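Beta-glucanase (Bacteroides thetaiotaomicron, PDB 6EUG) probably hydrolyses beta-1,3-galactosidic bonds during arabinogalactan breakdown, this chain being the glycoside hydrolase family 43 part of a longer two-family enzyme. Local coordinates at residues G48-H53 and Y57-E62; I324-L327 and Q332-F335. One frame throughout, in Å; residues are numbered along the deposited sequence.

Interaction 1 (G48-H53 and Y57-E62); sequences GGILFH and YYWFGE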
ATOM      1  N   GLY A  48       0.671   5.049   6.051  1.00 15.18           N
ATOM      2  CA  GLY A  48      -0.744   5.052   6.430  1.00 15.93           C
ATOM      3  C   GLY A  48      -1.746   5.235   5.301  1.00 15.44           C
ATOM      4  O   GLY A  48      -1.420   5.178   4.108  1.00 15.38           O
ATOM      5  N   GLY A  49      -2.988   5.367   5.713  1.00 17.14           N
ATOM      6  CA  GLY A  49      -4.113   5.729   4.840  1.00 17.50           C
ATOM      7  C   GLY A  49      -5.295   6.198   5.670  1.00 18.97           C
ATOM      8  O   GLY A  49      -5.269   6.047   6.896  1.00 16.81           O
ATOM      9  N   ILE A  50      -6.326   6.755   5.007  1.00 17.85           N
ATOM     10  CA  ILE A  50      -7.416   7.462   5.680  1.00 17.54           C
ATOM     11  C   ILE A  50      -8.774   7.000   5.128  1.00 19.07           C
ATOM     12  O   ILE A  50      -8.920   6.704   3.937  1.00 25.47           O
ATOM     13  CB  ILE A  50      -7.224   9.008   5.553  1.00 19.06           C
ATOM     14  CG1 ILE A  50      -5.998   9.455   6.378  1.00 15.68           C
ATOM     15  CG2 ILE A  50      -8.486   9.758   5.975  1.00 20.69           C
ATOM     16  CD1 ILE A  50      -5.641  10.930   6.255  1.00 22.42           C
ATOM     17  N   LEU A  51      -9.763   6.902   6.009  1.00 18.80           N
ATOM     18  CA  LEU A  51     -11.170   6.865   5.573  1.00 20.07           C
ATOM     19  C   LEU A  51     -12.066   7.844   6.348  1.00 20.20           C
ATOM     20  O   LEU A  51     -11.682   8.329   7.409  1.00 20.98           O
ATOM     21  CB  LEU A  51     -11.719   5.467   5.693  1.00 23.06           C
ATOM     22  CG  LEU A  51     -11.837   4.857   7.094  1.00 26.31           C
ATOM     23  CD1 LEU A  51     -13.030   5.382   7.883  1.00 30.06           C
ATOM     24  CD2 LEU A  51     -11.973   3.346   6.990  1.00 29.13           C
ATOM     25  N   PHE A  52     -13.272   8.089   5.818  1.00 18.83           N
ATOM     26  CA  PHE A  52     -14.273   8.964   6.436  1.00 17.87           C
ATOM     27  C   PHE A  52     -15.504   8.148   6.824  1.00 17.90           C
ATOM     28  O   PHE A  52     -16.034   7.425   5.995  1.00 18.68           O
ATOM     29  CB  PHE A  52     -14.693  10.063   5.448  1.00 17.27           C
ATOM     30  CG  PHE A  52     -15.565  11.175   6.056  1.00 16.90           C
ATOM     31  CD1 PHE A  52     -15.002  12.201   6.814  1.00 17.22           C
ATOM     32  CD2 PHE A  52     -16.951  11.210   5.835  1.00 19.03           C
ATOM     33  CE1 PHE A  52     -15.790  13.231   7.345  1.00 17.32           C
ATOM     34  CE2 PHE A  52     -17.746  12.232   6.371  1.00 18.29           C
ATOM     35  CZ  PHE A  52     -17.180  13.239   7.102  1.00 17.61           C
ATOM     36  N   HIS A  53     -15.970   8.298   8.074  1.00 17.80           N
ATOM     37  CA  HIS A  53     -17.160   7.597   8.548  1.00 19.66           C
ATOM     38  C   HIS A  53     -17.897   8.363   9.639  1.00 21.05           C
ATOM     39  O   HIS A  53     -17.290   8.795  10.619  1.00 18.21           O
ATOM     40  CB  HIS A  53     -16.798   6.209   9.074  1.00 19.95           C
ATOM     41  CG  HIS A  53     -17.988   5.346   9.350  1.00 25.31           C
ATOM     42  ND1 HIS A  53     -18.645   4.664   8.351  1.00 26.88           N
ATOM     43  CD2 HIS A  53     -18.637   5.052  10.503  1.00 26.40           C
ATOM     44  CE1 HIS A  53     -19.647   3.977   8.882  1.00 29.22           C
ATOM     45  NE2 HIS A  53     -19.663   4.193  10.186  1.00 27.30           N
ATOM     46  N   TYR A  57     -12.785  11.765   9.916  1.00 18.64           N
ATOM     47  CA  TYR A  57     -11.663  11.094   9.267  1.00 19.52           C
ATOM     48  C   TYR A  57     -10.916  10.224  10.299  1.00 19.25           C
ATOM     49  O   TYR A  57     -10.693  10.663  11.413  1.00 17.65           O
ATOM     50  CB  TYR A  57     -10.685  12.142   8.649  1.00 17.99           C
ATOM     51  CG  TYR A  57     -11.360  12.979   7.580  1.00 17.62           C
ATOM     52  CD1 TYR A  57     -11.401  12.548   6.270  1.00 17.15           C
ATOM     53  CD2 TYR A  57     -11.910  14.228   7.891  1.00 17.61           C
ATOM     54  CE1 TYR A  57     -12.062  13.284   5.300  1.00 17.66           C
ATOM     55  CE2 TYR A  57     -12.578  14.975   6.950  1.00 16.05           C
ATOM     56  CZ  TYR A  57     -12.600  14.545   5.643  1.00 16.49           C
ATOM     57  OH  TYR A  57     -13.268  15.304   4.694  1.00 16.70           O
ATOM     58  N   TYR A  58     -10.576   8.998   9.892  1.00 17.80           N
ATOM     59  CA  TYR A  58      -9.693   8.075  10.632  1.00 16.84           C
ATOM     60  C   TYR A  58      -8.426   7.786   9.832  1.00 16.94           C
ATOM     61  O   TYR A  58      -8.514   7.379   8.679  1.00 15.41           O
ATOM     62  CB  TYR A  58     -10.451   6.789  10.966  1.00 16.78           C
ATOM     63  CG  TYR A  58     -11.633   7.042  11.875  1.00 17.59           C
ATOM     64  CD1 TYR A  58     -12.888   7.407  11.359  1.00 17.98           C
ATOM     65  CD2 TYR A  58     -11.516   6.945  13.245  1.00 17.65           C
ATOM     66  CE1 TYR A  58     -13.972   7.656  12.206  1.00 17.96           C
ATOM     67  CE2 TYR A  58     -12.601   7.187  14.084  1.00 18.17           C
ATOM     68  CZ  TYR A  58     -13.827   7.554  13.567  1.00 17.40           C
ATOM     69  OH  TYR A  58     -14.920   7.837  14.411  1.00 20.46           O
ATOM     70  N   TRP A  59      -7.275   8.006  10.484  1.00 14.86           N
ATOM     71  CA  TRP A  59      -5.922   7.813   9.923  1.00 15.54           C
ATOM     72  C   TRP A  59      -5.304   6.613  10.630  1.00 15.69           C
ATOM     73  O   TRP A  59      -5.146   6.645  11.834  1.00 17.14           O
ATOM     74  CB  TRP A  59      -5.107   9.073  10.168  1.00 16.01           C
ATOM     75  CG  TRP A  59      -3.648   9.118   9.694  1.00 16.29           C
ATOM     76  CD1 TRP A  59      -2.911   8.115   9.090  1.00 16.54           C
ATOM     77  CD2 TRP A  59      -2.753  10.240   9.827  1.00 17.40           C
ATOM     78  NE1 TRP A  59      -1.624   8.580   8.826  1.00 16.31           N
ATOM     79  CE2 TRP A  59      -1.506   9.862   9.289  1.00 16.21           C
ATOM     80  CE3 TRP A  59      -2.886  11.531  10.379  1.00 17.20           C
ATOM     81  CZ2 TRP A  59      -0.394  10.722   9.293  1.00 16.84           C
ATOM     82  CZ3 TRP A  59      -1.804  12.392  10.362  1.00 17.27           C
ATOM     83  CH2 TRP A  59      -0.564  11.994   9.823  1.00 17.64           C
ATOM     84  N   PHE A  60      -5.080   5.526   9.896  1.00 13.79           N
ATOM     85  CA  PHE A  60      -4.376   4.334  10.389  1.00 14.55           C
ATOM     86  C   PHE A  60      -2.948   4.284   9.885  1.00 14.47           C
ATOM     87  O   PHE A  60      -2.702   4.614   8.704  1.00 14.43           O
ATOM     88  CB  PHE A  60      -5.107   3.055   9.955  1.00 15.35           C
ATOM     89  CG  PHE A  60      -6.583   3.051  10.273  1.00 14.28           C
ATOM     90  CD1 PHE A  60      -7.529   3.637   9.402  1.00 15.72           C
ATOM     91  CD2 PHE A  60      -7.042   2.546  11.515  1.00 15.75           C
ATOM     92  CE1 PHE A  60      -8.885   3.657   9.725  1.00 16.01           C
ATOM     93  CE2 PHE A  60      -8.393   2.558  11.829  1.00 15.69           C
ATOM     94  CZ  PHE A  60      -9.315   3.122  10.937  1.00 15.07           C
ATOM     95  N   GLY A  61      -1.999   3.836  10.731  1.00 14.05           N
ATOM     96  CA  GLY A  61      -0.616   3.672  10.262  1.00 13.96           C
ATOM     97  C   GLY A  61       0.227   2.835  11.229  1.00 14.53           C
ATOM     98  O   GLY A  61      -0.239   2.438  12.329  1.00 14.18           O
ATOM     99  N   GLU A  62       1.475   2.604  10.822  1.00 13.05           N
ATOM    100  CA  GLU A  62       2.475   1.849  11.619  1.00 13.97           C
ATOM    101  C   GLU A  62       2.890   2.660  12.849  1.00 14.43           C
ATOM    102  O   GLU A  62       3.198   3.876  12.729  1.00 15.20           O
ATOM    103  CB  GLU A  62       3.717   1.619  10.781  1.00 16.05           C
ATOM    104  CG  GLU A  62       3.499   0.907   9.465  1.00 12.92           C
ATOM    105  CD  GLU A  62       4.558   1.208   8.412  1.00 12.93           C
ATOM    106  OE1 GLU A  62       4.414   0.683   7.289  1.00 14.37           O
ATOM    107  OE2 GLU A  62       5.546   1.946   8.715  1.00 14.49           O
TER
HETATM  108  O   HOH W   1     -17.325   8.523  13.336  1.00 23.30           O
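F52 and Y57 face each other as a non-hydrogen-bonded pair of an antiparallel hairpin, and the F52 side chain shows how one ring can be fitted against another. Its CB already borders Y57 CE1, and CG lies near the same atom. The first torsion sets CG opposite the backbone N (chi1 -170°), leaning the ring toward the neighbouring strand. CD1 then lies over the centre of the Y57 ring, 3.4 Å above its plane, and CE1 passes on to Y57 CE2 at 3.7 Å. The edge of F52 thus meets the face of Y57, the planes inclined at 57° in an edge-to-face pair. The edge of that tyrosine is met by I50, whose CG2 comes within 4.0 Å of Y57 CD1, while I50 CD1 hangs over the rim of one W59 face.

L51 works the other side of the sheet. Its CG sits between the backbone N and the carbonyl carbon, and from there the second torsion (chi2 77°) turns CD1 to Y58 CD1 and CD2 to F60 CE1. In the backbone, L51 and Y58 exchange two bonds, the straighter running from Y58 N to L51 O at 2.8 Å; G49 and F60 exchange another two. G48, which has no side chain, brings its CA to 3.0 Å from F60 O. Near the turn, a water spans the strands, 2.7 Å from H53 O, to which it donates, and 2.7 Å from Y58 OH.

Beyond the pair, F60 and L51 rest on V114 of strand 108-117, and backbone bonds join Y57 and W59 to strand 74-80. The chemistry is therefore divided: peptide groups fix the register, whereas aromatic and aliphatic groups on both faces probably supply much of the cohesion, with the water tying the polar end.

Interaction 2 (I324-L327 and Q332-F335); sequences ILPL and QFFF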
ATOM      1  N   ILE A 324      -3.670   7.998  -1.553  1.00 13.23           N
ATOM      2  CA  ILE A 324      -4.334   9.123  -2.190  1.00 15.03           C
ATOM      3  C   ILE A 324      -5.746   9.249  -1.605  1.00 14.81           C
ATOM      4  O   ILE A 324      -6.590   8.344  -1.766  1.00 15.59           O
ATOM      5  CB  ILE A 324      -4.271   9.072  -3.742  1.00 16.23           C
ATOM      6  CG1 ILE A 324      -2.791   9.334  -4.177  1.00 19.51           C
ATOM      7  CG2 ILE A 324      -5.123  10.215  -4.333  1.00 16.91           C
ATOM      8  CD1 ILE A 324      -2.429   8.882  -5.553  1.00 22.44           C
ATOM      9  N   LEU A 325      -5.974  10.371  -0.895  1.00 15.18           N
ATOM     10  CA  LEU A 325      -7.270  10.659  -0.222  1.00 16.94           C
ATOM     11  C   LEU A 325      -8.197  11.421  -1.161  1.00 16.20           C
ATOM     12  O   LEU A 325      -7.873  12.570  -1.523  1.00 17.11           O
ATOM     13  CB  LEU A 325      -7.049  11.536   1.016  1.00 21.38           C
ATOM     14  CG  LEU A 325      -8.258  12.024   1.829  1.00 26.34           C
ATOM     15  CD1 LEU A 325      -9.088  10.870   2.382  1.00 25.87           C
ATOM     16  CD2 LEU A 325      -7.787  12.981   2.908  1.00 28.88           C
ATOM     17  N   PRO A 326      -9.362  10.837  -1.504  1.00 16.48           N
ATOM     18  CA  PRO A 326     -10.368  11.639  -2.220  1.00 17.92           C
ATOM     19  C   PRO A 326     -11.215  12.491  -1.266  1.00 19.72           C
ATOM     20  O   PRO A 326     -11.504  12.043  -0.145  1.00 17.43           O
ATOM     21  CB  PRO A 326     -11.256  10.575  -2.899  1.00 21.98           C
ATOM     22  CG  PRO A 326     -10.650   9.237  -2.578  1.00 24.42           C
ATOM     23  CD  PRO A 326      -9.793   9.426  -1.369  1.00 19.76           C
ATOM     24  N   LEU A 327     -11.613  13.694  -1.705  1.00 18.71           N
ATOM     25  CA  LEU A 327     -12.635  14.500  -1.044  1.00 19.07           C
ATOM     26  C   LEU A 327     -13.785  14.653  -2.057  1.00 19.12           C
ATOM     27  O   LEU A 327     -13.812  15.616  -2.800  1.00 19.59           O
ATOM     28  CB  LEU A 327     -12.101  15.893  -0.628  1.00 21.42           C
ATOM     29  CG  LEU A 327     -10.946  15.971   0.391  1.00 24.19           C
ATOM     30  CD1 LEU A 327     -10.686  17.432   0.762  1.00 27.83           C
ATOM     31  CD2 LEU A 327     -11.262  15.187   1.648  1.00 23.51           C
ATOM     32  N   GLN A 332     -11.931  16.675  -5.374  1.00 15.94           N
ATOM     33  CA  GLN A 332     -10.496  16.860  -5.166  1.00 17.54           C
ATOM     34  C   GLN A 332      -9.819  15.585  -4.665  1.00 17.92           C
ATOM     35  O   GLN A 332     -10.509  14.655  -4.176  1.00 17.72           O
ATOM     36  CB  GLN A 332     -10.249  18.015  -4.199  1.00 19.03           C
ATOM     37  CG  GLN A 332     -10.600  19.407  -4.756  1.00 23.02           C
ATOM     38  CD  GLN A 332     -10.546  20.529  -3.709  1.00 26.31           C
ATOM     39  OE1 GLN A 332     -10.200  20.297  -2.549  1.00 26.33           O
ATOM     40  NE2 GLN A 332     -10.908  21.751  -4.116  1.00 29.29           N
ATOM     41  N   PHE A 333      -8.479  15.587  -4.749  1.00 15.78           N
ATOM     42  CA  PHE A 333      -7.623  14.456  -4.336  1.00 15.28           C
ATOM     43  C   PHE A 333      -6.341  14.984  -3.739  1.00 16.01           C
ATOM     44  O   PHE A 333      -5.837  16.042  -4.204  1.00 16.79           O
ATOM     45  CB  PHE A 333      -7.298  13.532  -5.547  1.00 15.28           C
ATOM     46  CG  PHE A 333      -8.513  12.978  -6.221  1.00 16.73           C
ATOM     47  CD1 PHE A 333      -9.142  13.669  -7.271  1.00 16.68           C
ATOM     48  CD2 PHE A 333      -9.027  11.741  -5.840  1.00 17.29           C
ATOM     49  CE1 PHE A 333     -10.280  13.160  -7.871  1.00 17.78           C
ATOM     50  CE2 PHE A 333     -10.171  11.229  -6.458  1.00 17.01           C
ATOM     51  CZ  PHE A 333     -10.777  11.936  -7.481  1.00 17.67           C
ATOM     52  N   PHE A 334      -5.829  14.299  -2.702  1.00 15.73           N
ATOM     53  CA  PHE A 334      -4.561  14.674  -2.030  1.00 15.79           C
ATOM     54  C   PHE A 334      -3.603  13.513  -1.915  1.00 15.30           C
ATOM     55  O   PHE A 334      -4.015  12.403  -1.590  1.00 17.68           O
ATOM     56  CB  PHE A 334      -4.862  15.304  -0.629  1.00 17.38           C
ATOM     57  CG  PHE A 334      -5.782  16.480  -0.745  1.00 20.07           C
ATOM     58  CD1 PHE A 334      -7.156  16.280  -0.923  1.00 22.00           C
ATOM     59  CD2 PHE A 334      -5.274  17.777  -0.837  1.00 22.28           C
ATOM     60  CE1 PHE A 334      -8.010  17.354  -1.161  1.00 24.52           C
ATOM     61  CE2 PHE A 334      -6.132  18.864  -1.040  1.00 23.59           C
ATOM     62  CZ  PHE A 334      -7.504  18.654  -1.218  1.00 23.99           C
ATOM     63  N   PHE A 335      -2.330  13.800  -2.224  1.00 17.38           N
ATOM     64  CA  PHE A 335      -1.221  12.844  -2.214  1.00 16.17           C
ATOM     65  C   PHE A 335      -0.610  12.809  -0.816  1.00 16.50           C
ATOM     66  O   PHE A 335      -0.262  13.875  -0.276  1.00 15.77           O
ATOM     67  CB  PHE A 335      -0.178  13.268  -3.261  1.00 16.58           C
ATOM     68  CG  PHE A 335       1.083  12.435  -3.278  1.00 16.93           C
ATOM     69  CD1 PHE A 335       1.061  11.119  -3.760  1.00 18.38           C
ATOM     70  CD2 PHE A 335       2.309  12.990  -2.900  1.00 18.37           C
ATOM     71  CE1 PHE A 335       2.216  10.361  -3.836  1.00 18.67           C
ATOM     72  CE2 PHE A 335       3.484  12.246  -2.996  1.00 18.46           C
ATOM     73  CZ  PHE A 335       3.433  10.922  -3.449  1.00 17.58           C
TER
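F334 O is gripped twice by the strand opposite: L325 N donates to it at 2.9 Å, in the carbonyl plane, and the CA-H of I324 adds a weaker contact, I324 CA lying 3.3 Å from F334 O. L325 O likewise has two partners, F334 N, tilted from the carbonyl plane, and the CA-H of F333. One step toward the turn, L327 N reaches Q332 O at 2.9 Å in a nearly straight bond, yet from above the carbonyl plane instead of along a lone pair. The return bond, from Q332 N to L327 O, is weak.

The tightest side-chain meeting belongs to L327 and F334, which cross at about a right angle. With CG opposite the carbonyl carbon (chi1 -62°) and CD1 extended away from CA (chi2 -174°), L327 CD1 comes to 3.3 Å from F334 CE1, while CG itself is 3.6 Å from the same ring atom. W371 and F373 also meet the F334 ring, and the Q332 amide, on this same side of the sheet, bonds through NE2 to D374.

On the reverse side P326 CB leans on F333 CE2 at 3.8 Å, I324 CG2 approaches F333 CB, and I324 CG1 comes to the edge of the F335 ring. F268 and I277, from the neighbouring sheet, pack against this side. Paired by main-chain bonds, with mostly apolar groups on both sides, the two strands form a beta hairpin within one blade of the five-bladed beta-propeller characteristic of family 43.

Overall arrangement
Followed from the N terminus, the chain closes a short loop first at interaction 1, whose hairpin opens the sheet running from 48-53 through 56-62 and 74-80 to 87-94. Three further four-stranded sheets come before interaction 2 closes its own hairpin, 324-327 with 332-335, in the last sheet. The two contacts are strictly in series, neither nesting nor crossing. In space, however, they are neighbours, their centres about 13 Å apart: I50 packs on L325 and Y57 on L327, while W59 meets Y350 and W352 of strand 349-357. These contacts join the first and last blades, consistent with closure of the propeller whose pocket holds glucoimidazole.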